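Local coordinates for Thiol:disulfide interchange protein DsbA (Pseudomonas aeruginosa, PDB 4ZL8), which probably introduces disulfide bonds into other periplasmic proteins by passing on the disulfide of its redox-active cysteine pair, at residues I27-L32 / P154-N159; V13-P18 / K161-I166. The protein carries 1 engineered substitution. One frame throughout, in Å; residues are numbered along the deposited sequence.

Both interactions belong to the central beta sheet of the thioredoxin fold, and their centres are about 9 Å apart. Across the sheet the strands run 13-14, 162-165, 155-158, 27-33 and 58-64, so interaction 2 joins the first two and interaction 1 the third and fourth. Between them the hairpin of 155-158 and 162-165 makes the connection: Met156 N lies 2.8 Å from Phe164 O, probably a hydrogen bond. Along the chain the order is 13-18, 27-32, 154-159, 161-166, with the long, largely helical excursion falling between the inner two. Interaction 1 lies in the buried middle of the sheet, its Pro154 end touching Cys40, while interaction 2 adds the N-terminal edge strand.

Interaction 1: residues I27-L32 / P154-N159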
ATOM      1  N   ILE A  27      11.487  -9.907   4.753  1.00  9.67           N
ATOM      2  CA  ILE A  27      10.810  -9.156   5.780  1.00  9.72           C
ATOM      3  C   ILE A  27       9.860  -8.187   5.102  1.00 10.08           C
ATOM      4  O   ILE A  27      10.286  -7.297   4.366  1.00 10.85           O
ATOM      5  CB  ILE A  27      11.800  -8.406   6.667  1.00  9.68           C
ATOM      6  CG1 ILE A  27      12.780  -9.391   7.313  1.00 11.96           C
ATOM      7  CG2 ILE A  27      11.054  -7.577   7.703  1.00 10.16           C
ATOM      8  CD1 ILE A  27      14.009  -8.728   7.888  1.00 12.47           C
ATOM      9  N   GLU A  28       8.568  -8.402   5.297  1.00  9.29           N
ATOM     10  CA  GLU A  28       7.574  -7.591   4.611  1.00  8.95           C
ATOM     11  C   GLU A  28       7.364  -6.222   5.270  1.00  8.17           C
ATOM     12  O   GLU A  28       7.357  -6.109   6.488  1.00  8.95           O
ATOM     13  CB  GLU A  28       6.248  -8.347   4.586  1.00  9.53           C
ATOM     14  CG  GLU A  28       5.295  -7.858   3.503  1.00  9.47           C
ATOM     15  CD  GLU A  28       3.919  -8.503   3.585  1.00 10.12           C
ATOM     16  OE1 GLU A  28       3.399  -8.651   4.709  1.00 10.17           O
ATOM     17  OE2 GLU A  28       3.395  -8.884   2.517  1.00 11.60           O
ATOM     18  N   VAL A  29       7.167  -5.209   4.431  1.00  8.64           N
ATOM     19  CA  VAL A  29       6.690  -3.913   4.904  1.00  9.21           C
ATOM     20  C   VAL A  29       5.507  -3.526   4.041  1.00  8.69           C
ATOM     21  O   VAL A  29       5.659  -3.368   2.832  1.00 10.03           O
ATOM     22  CB  VAL A  29       7.758  -2.826   4.788  1.00  9.41           C
ATOM     23  CG1 VAL A  29       7.205  -1.491   5.267  1.00 10.88           C
ATOM     24  CG2 VAL A  29       9.011  -3.212   5.583  1.00 11.98           C
ATOM     25  N   VAL A  30       4.329  -3.423   4.646  1.00  7.80           N
ATOM     26  CA  VAL A  30       3.110  -3.043   3.932  1.00  8.81           C
ATOM     27  C   VAL A  30       2.672  -1.645   4.335  1.00  8.14           C
ATOM     28  O   VAL A  30       2.583  -1.346   5.524  1.00  9.08           O
ATOM     29  CB  VAL A  30       1.972  -4.014   4.287  1.00  9.72           C
ATOM     30  CG1 VAL A  30       0.673  -3.577   3.604  1.00 11.73           C
ATOM     31  CG2 VAL A  30       2.315  -5.441   3.894  1.00 10.43           C
ATOM     32  N   GLU A  31       2.439  -0.795   3.335  1.00  8.73           N
ATOM     33  CA  GLU A  31       1.713   0.448   3.574  1.00  9.12           C
ATOM     34  C   GLU A  31       0.301   0.257   3.048  1.00  8.07           C
ATOM     35  O   GLU A  31       0.106   0.099   1.840  1.00  9.62           O
ATOM     36  CB  GLU A  31       2.359   1.649   2.873  1.00  8.82           C
ATOM     37  CG  GLU A  31       1.628   2.936   3.237  1.00 10.27           C
ATOM     38  CD  GLU A  31       1.785   4.082   2.270  1.00 11.71           C
ATOM     39  OE1 GLU A  31       2.295   3.934   1.155  1.00 13.57           O
ATOM     40  OE2 GLU A  31       1.302   5.189   2.635  1.00 11.42           O
ATOM     41  N   LEU A  32      -0.677   0.231   3.948  1.00  8.98           N
ATOM     42  CA  LEU A  32      -2.084   0.269   3.521  1.00  9.39           C
ATOM     43  C   LEU A  32      -2.444   1.719   3.229  1.00  9.74           C
ATOM     44  O   LEU A  32      -2.127   2.616   4.028  1.00  9.65           O
ATOM     45  CB  LEU A  32      -3.016  -0.335   4.569  1.00 10.84           C
ATOM     46  CG  LEU A  32      -2.854  -1.859   4.762  1.00 10.51           C
ATOM     47  CD1 LEU A  32      -1.988  -2.103   5.956  1.00 13.74           C
ATOM     48  CD2 LEU A  32      -4.206  -2.552   4.933  1.00 13.28           C
ATOM     49  N   PRO A 154      -3.046   6.330   6.268  1.00  9.30           N
ATOM     50  CA  PRO A 154      -2.062   5.269   6.010  1.00  9.55           C
ATOM     51  C   PRO A 154      -1.737   4.496   7.282  1.00 11.75           C
ATOM     52  O   PRO A 154      -1.647   5.074   8.361  1.00 11.87           O
ATOM     53  CB  PRO A 154      -0.855   6.042   5.492  1.00 11.59           C
ATOM     54  CG  PRO A 154      -0.984   7.410   6.114  1.00 11.99           C
ATOM     55  CD  PRO A 154      -2.449   7.680   6.254  1.00 11.91           C
ATOM     56  N   THR A 155      -1.543   3.183   7.131  1.00  9.52           N
ATOM     57  CA  THR A 155      -1.149   2.308   8.232  1.00  8.40           C
ATOM     58  C   THR A 155      -0.080   1.374   7.727  1.00  9.31           C
ATOM     59  O   THR A 155      -0.137   0.889   6.596  1.00 10.81           O
ATOM     60  CB  THR A 155      -2.334   1.497   8.751  1.00 10.61           C
ATOM     61  OG1 THR A 155      -3.311   2.385   9.303  1.00 11.38           O
ATOM     62  CG2 THR A 155      -1.928   0.495   9.833  1.00 10.77           C
ATOM     63  N   MET A 156       0.915   1.154   8.573  1.00  8.97           N
ATOM     64  CA  MET A 156       2.027   0.271   8.247  1.00  8.90           C
ATOM     65  C   MET A 156       1.868  -1.056   8.984  1.00  8.91           C
ATOM     66  O   MET A 156       1.419  -1.098  10.135  1.00  9.00           O
ATOM     67  CB  MET A 156       3.338   0.884   8.727  1.00 10.42           C
ATOM     68  CG  MET A 156       3.628   2.276   8.217  1.00 10.42           C
ATOM     69  SD  MET A 156       3.703   2.393   6.418  1.00 12.15           S
ATOM     70  CE  MET A 156       4.981   1.242   6.021  1.00 13.77           C
ATOM     71  N   VAL A 157       2.257  -2.138   8.307  1.00  8.98           N
ATOM     72  CA  VAL A 157       2.379  -3.446   8.947  1.00  9.29           C
ATOM     73  C   VAL A 157       3.714  -4.054   8.550  1.00  9.27           C
ATOM     74  O   VAL A 157       4.028  -4.175   7.363  1.00 10.11           O
ATOM     75  CB  VAL A 157       1.222  -4.433   8.597  1.00  9.36           C
ATOM     76  CG1 VAL A 157       1.420  -5.755   9.328  1.00 10.60           C
ATOM     77  CG2 VAL A 157      -0.131  -3.827   8.930  1.00  9.48           C
ATOM     78  N   VAL A 158       4.504  -4.412   9.557  1.00  8.41           N
ATOM     79  CA  VAL A 158       5.787  -5.063   9.329  1.00  8.62           C
ATOM     80  C   VAL A 158       5.722  -6.546   9.636  1.00  9.54           C
ATOM     81  O   VAL A 158       5.279  -6.961  10.729  1.00  9.47           O
ATOM     82  CB  VAL A 158       6.913  -4.385  10.127  1.00  9.60           C
ATOM     83  CG1 VAL A 158       8.202  -5.175  10.073  1.00  9.82           C
ATOM     84  CG2 VAL A 158       7.162  -2.992   9.568  1.00 10.63           C
ATOM     85  N   ASN A 159       6.156  -7.315   8.636  1.00  9.03           N
ATOM     86  CA  ASN A 159       6.269  -8.772   8.657  1.00 10.80           C
ATOM     87  C   ASN A 159       5.027  -9.509   9.143  1.00 10.04           C
ATOM     88  O   ASN A 159       5.105 -10.573   9.748  1.00 10.84           O
ATOM     89  CB  ASN A 159       7.507  -9.233   9.433  1.00 10.18           C
ATOM     90  CG  ASN A 159       8.266 -10.303   8.705  1.00 10.51           C
ATOM     91  OD1 ASN A 159       8.159 -10.431   7.484  1.00 11.38           O
ATOM     92  ND2 ASN A 159       9.025 -11.096   9.454  1.00 13.71           N
TER
HETATM   93  O   HOH W   1       3.579  -7.012   6.840  1.00 11.21           O
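The central antiparallel strand pair of the thioredoxin fold is formed here, 27-32 running against 154-159 and reaching the cis-Pro loop at Pro154. Val30 pairs with Val157 through both backbone bonds, Val30 N to Val157 O being 2.8 Å and nearly straight (172°); Leu32 and Thr155 repeat the pattern. At the far end Asn159 grips Glu28 twice: its N gives a 2.7 Å bond to Glu28 O, and its side-chain OD1 accepts from Glu28 N at 3.0 Å, with the donor above the amide plane. Asn159 ND2 turns to Glu186.

On the face of Val29 and Glu31, Met156 curls back over the neighbouring strand. Bends at chi2 (-59°) and chi3 bring its CE to 3.6 Å from Val29 CG1, while SD rests 3.8 Å from Glu31 CG. On the other face Leu32 CD1 meets Val157 CG2 at 3.9 Å. Glu31 lies alongside Pro154 and forms a salt bridge with Arg62. Pro154, after its cis peptide bond, touches His39 and Cys40 of helix 38-52; a cis-proline packed beside the active-site cysteines is a hallmark of the thioredoxin fold. The bonds between Leu32 and Thr155 probably help to hold Pro154 beside the disulfide.

Interaction 2: residues V13-P18 / K161-I166; sequences VELSSP and KYRFDI
Lys161 and Pro18 meet through their aliphatic parts, Lys161 CG lying 3.9 Å from Pro18 CB. The lysine backbone does more: its O accepts from Leu15 N at 2.8 Å, with the donor tilted 30° from the carbonyl plane, and Leu15 CG sits close to the same oxygen. Beyond CG the lysine chain runs out extended, carrying its ammonium away to a salt bridge with Glu186.

Arg163 and Val13 form a hydrogen-bonded antiparallel pair, Val13 N to Arg163 O at 3.0 Å and Arg163 N to Val13 O at 2.9 Å. The two side chains run next to each other in the same direction. Val13 CG2, held between its own backbone N and carbonyl carbon, stands over one face of the Arg163 guanidinium, offset toward the rim and 3.6 Å from Arg163 NH1. This short pairing sets strand 13-14 on the edge of the thioredoxin sheet; a classic beta bulge, with Lys161 and Tyr162 both opposite Val158, lies at the start of 162-165. A bend at chi3 (66°) turns the guanidinium so that Arg163 NH2 comes 3.7 Å from Leu15 CD2, the two side chains crossing at about a right angle; NH2 makes a hydrogen bond to Tyr148 O. On the opposite face of the sheet Glu14 runs alongside Tyr162, and its OE2 reaches the ring edge, 3.8 Å from Tyr162 CE1, with carboxylate and ring planes 77° apart. Tyr162 OH is hydrogen-bonded to Glu186.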
ATOM      1  N   VAL A  13       1.642  -2.017  17.789  1.00 11.94           N
ATOM      2  CA  VAL A  13       1.093  -3.173  18.486  1.00 11.59           C
ATOM      3  C   VAL A  13       1.516  -4.437  17.753  1.00 11.34           C
ATOM      4  O   VAL A  13       1.717  -4.423  16.547  1.00 11.86           O
ATOM      5  CB  VAL A  13      -0.452  -3.115  18.599  1.00 13.53           C
ATOM      6  CG1 VAL A  13      -0.888  -1.900  19.362  1.00 15.08           C
ATOM      7  CG2 VAL A  13      -1.118  -3.179  17.215  1.00 13.63           C
ATOM      8  N   GLU A  14       1.636  -5.518  18.508  1.00 13.89           N
ATOM      9  CA  GLU A  14       1.866  -6.831  17.919  1.00 12.98           C
ATOM     10  C   GLU A  14       0.523  -7.533  17.704  1.00 12.53           C
ATOM     11  O   GLU A  14      -0.316  -7.607  18.608  1.00 15.33           O
ATOM     12  CB  GLU A  14       2.766  -7.676  18.812  1.00 16.79           C
ATOM     13  CG  GLU A  14       3.194  -8.951  18.121  1.00 27.94           C
ATOM     14  CD  GLU A  14       4.345  -9.648  18.807  1.00 33.08           C
ATOM     15  OE1 GLU A  14       4.431 -10.884  18.658  1.00 39.64           O
ATOM     16  OE2 GLU A  14       5.158  -8.963  19.478  1.00 33.77           O
ATOM     17  N   LEU A  15       0.304  -8.021  16.490  1.00 10.71           N
ATOM     18  CA  LEU A  15      -0.906  -8.769  16.200  1.00 10.77           C
ATOM     19  C   LEU A  15      -0.843 -10.125  16.904  1.00 12.92           C
ATOM     20  O   LEU A  15       0.123 -10.872  16.714  1.00 14.42           O
ATOM     21  CB  LEU A  15      -1.034  -8.952  14.683  1.00 12.02           C
ATOM     22  CG  LEU A  15      -1.118  -7.669  13.856  1.00 11.61           C
ATOM     23  CD1 LEU A  15      -1.203  -7.980  12.384  1.00 12.53           C
ATOM     24  CD2 LEU A  15      -2.327  -6.847  14.274  1.00 15.60           C
ATOM     25  N   SER A  16      -1.871 -10.466  17.681  1.00 12.16           N
ATOM     26  CA  SER A  16      -1.877 -11.724  18.401  1.00 13.62           C
ATOM     27  C   SER A  16      -1.980 -12.924  17.442  1.00 13.90           C
ATOM     28  O   SER A  16      -1.547 -14.035  17.794  1.00 17.09           O
ATOM     29  CB  SER A  16      -2.963 -11.763  19.468  1.00 15.78           C
ATOM     30  OG  SER A  16      -4.262 -11.834  18.922  1.00 15.93           O
ATOM     31  N   SER A  17      -2.536 -12.685  16.254  1.00 13.75           N
ATOM     32  CA  SER A  17      -2.566 -13.672  15.169  1.00 14.91           C
ATOM     33  C   SER A  17      -1.778 -13.112  13.980  1.00 12.71           C
ATOM     34  O   SER A  17      -2.348 -12.422  13.143  1.00 14.20           O
ATOM     35  CB  SER A  17      -4.003 -13.979  14.749  1.00 16.08           C
ATOM     36  OG  SER A  17      -4.737 -14.616  15.786  1.00 17.64           O
ATOM     37  N   PRO A  18      -0.461 -13.372  13.941  1.00 12.81           N
ATOM     38  CA  PRO A  18       0.353 -12.911  12.816  1.00 14.15           C
ATOM     39  C   PRO A  18      -0.175 -13.422  11.484  1.00 12.82           C
ATOM     40  O   PRO A  18      -0.778 -14.497  11.395  1.00 15.84           O
ATOM     41  CB  PRO A  18       1.738 -13.489  13.103  1.00 15.82           C
ATOM     42  CG  PRO A  18       1.761 -13.733  14.574  1.00 21.31           C
ATOM     43  CD  PRO A  18       0.343 -14.066  14.962  1.00 16.88           C
ATOM     44  N   LYS A 161       3.121  -8.788  11.421  1.00 10.02           N
ATOM     45  CA  LYS A 161       3.184  -8.923  12.874  1.00 12.00           C
ATOM     46  C   LYS A 161       2.973  -7.622  13.644  1.00 11.07           C
ATOM     47  O   LYS A 161       2.514  -7.678  14.783  1.00 12.85           O
ATOM     48  CB  LYS A 161       4.564  -9.493  13.287  1.00 14.57           C
ATOM     49  CG  LYS A 161       4.739 -10.969  13.014  1.00 23.89           C
ATOM     50  CD  LYS A 161       6.149 -11.421  13.381  1.00 22.90           C
ATOM     51  CE  LYS A 161       6.484 -12.747  12.724  1.00 30.98           C
ATOM     52  NZ  LYS A 161       7.918 -13.116  12.836  1.00 28.06           N
ATOM     53  N   TYR A 162       3.410  -6.487  13.103  1.00 10.11           N
ATOM     54  CA  TYR A 162       3.441  -5.242  13.874  1.00 10.54           C
ATOM     55  C   TYR A 162       2.680  -4.172  13.119  1.00 10.58           C
ATOM     56  O   TYR A 162       2.981  -3.904  11.948  1.00 11.02           O
ATOM     57  CB  TYR A 162       4.881  -4.759  14.098  1.00  9.95           C
ATOM     58  CG  TYR A 162       5.817  -5.813  14.603  1.00 10.66           C
ATOM     59  CD1 TYR A 162       5.745  -6.273  15.904  1.00 11.13           C
ATOM     60  CD2 TYR A 162       6.779  -6.354  13.764  1.00 10.22           C
ATOM     61  CE1 TYR A 162       6.623  -7.251  16.366  1.00 12.59           C
ATOM     62  CE2 TYR A 162       7.639  -7.322  14.205  1.00 12.46           C
ATOM     63  CZ  TYR A 162       7.553  -7.761  15.503  1.00 13.12           C
ATOM     64  OH  TYR A 162       8.410  -8.713  15.970  1.00 14.90           O
ATOM     65  N   ARG A 163       1.709  -3.539  13.781  1.00  9.16           N
ATOM     66  CA  ARG A 163       0.891  -2.508  13.134  1.00 10.28           C
ATOM     67  C   ARG A 163       1.137  -1.169  13.791  1.00  8.85           C
ATOM     68  O   ARG A 163       1.198  -1.079  15.015  1.00 11.27           O
ATOM     69  CB  ARG A 163      -0.590  -2.879  13.210  1.00  9.61           C
ATOM     70  CG  ARG A 163      -1.503  -1.985  12.396  1.00 10.13           C
ATOM     71  CD  ARG A 163      -2.982  -2.281  12.647  1.00 11.57           C
ATOM     72  NE  ARG A 163      -3.374  -1.963  14.003  1.00 12.23           N
ATOM     73  CZ  ARG A 163      -4.137  -2.722  14.781  1.00 14.07           C
ATOM     74  NH1 ARG A 163      -4.429  -2.304  15.989  1.00 15.30           N
ATOM     75  NH2 ARG A 163      -4.596  -3.909  14.372  1.00 16.65           N
ATOM     76  N   PHE A 164       1.263  -0.129  12.976  1.00  9.85           N
ATOM     77  CA  PHE A 164       1.512   1.218  13.495  1.00 10.40           C
ATOM     78  C   PHE A 164       1.104   2.249  12.460  1.00 10.84           C
ATOM     79  O   PHE A 164       0.934   1.922  11.292  1.00 10.62           O
ATOM     80  CB  PHE A 164       2.972   1.403  13.933  1.00 10.23           C
ATOM     81  CG  PHE A 164       4.001   1.034  12.899  1.00 10.80           C
ATOM     82  CD1 PHE A 164       4.329  -0.297  12.681  1.00 10.74           C
ATOM     83  CD2 PHE A 164       4.685   2.021  12.166  1.00  9.60           C
ATOM     84  CE1 PHE A 164       5.294  -0.652  11.753  1.00 11.41           C
ATOM     85  CE2 PHE A 164       5.668   1.660  11.247  1.00 10.03           C
ATOM     86  CZ  PHE A 164       5.956   0.323  11.038  1.00 10.89           C
ATOM     87  N   ASP A 165       0.904   3.488  12.891  1.00 10.58           N
ATOM     88  CA  ASP A 165       0.566   4.528  11.931  1.00  9.29           C
ATOM     89  C   ASP A 165       1.310   5.804  12.281  1.00 11.72           C
ATOM     90  O   ASP A 165       2.134   5.805  13.205  1.00 12.11           O
ATOM     91  CB  ASP A 165      -0.957   4.707  11.794  1.00 10.75           C
ATOM     92  CG  ASP A 165      -1.644   5.081  13.083  1.00 12.87           C
ATOM     93  OD1 ASP A 165      -1.077   5.824  13.894  1.00 13.78           O
ATOM     94  OD2 ASP A 165      -2.833   4.706  13.253  1.00 15.58           O
ATOM     95  N   ILE A 166       1.074   6.882  11.549  1.00 10.16           N
ATOM     96  CA  ILE A 166       1.868   8.076  11.747  1.00 13.02           C
ATOM     97  C   ILE A 166       1.613   8.645  13.131  1.00 16.20           C
ATOM     98  O   ILE A 166       2.529   9.122  13.805  1.00 16.88           O
ATOM     99  CB  ILE A 166       1.632   9.103  10.630  1.00 12.77           C
ATOM    100  CG1 ILE A 166       2.099   8.514   9.285  1.00 12.58           C
ATOM    101  CG2 ILE A 166       2.350  10.399  10.945  1.00 16.25           C
ATOM    102  CD1 ILE A 166       1.741   9.348   8.073  1.00 14.72           C
TER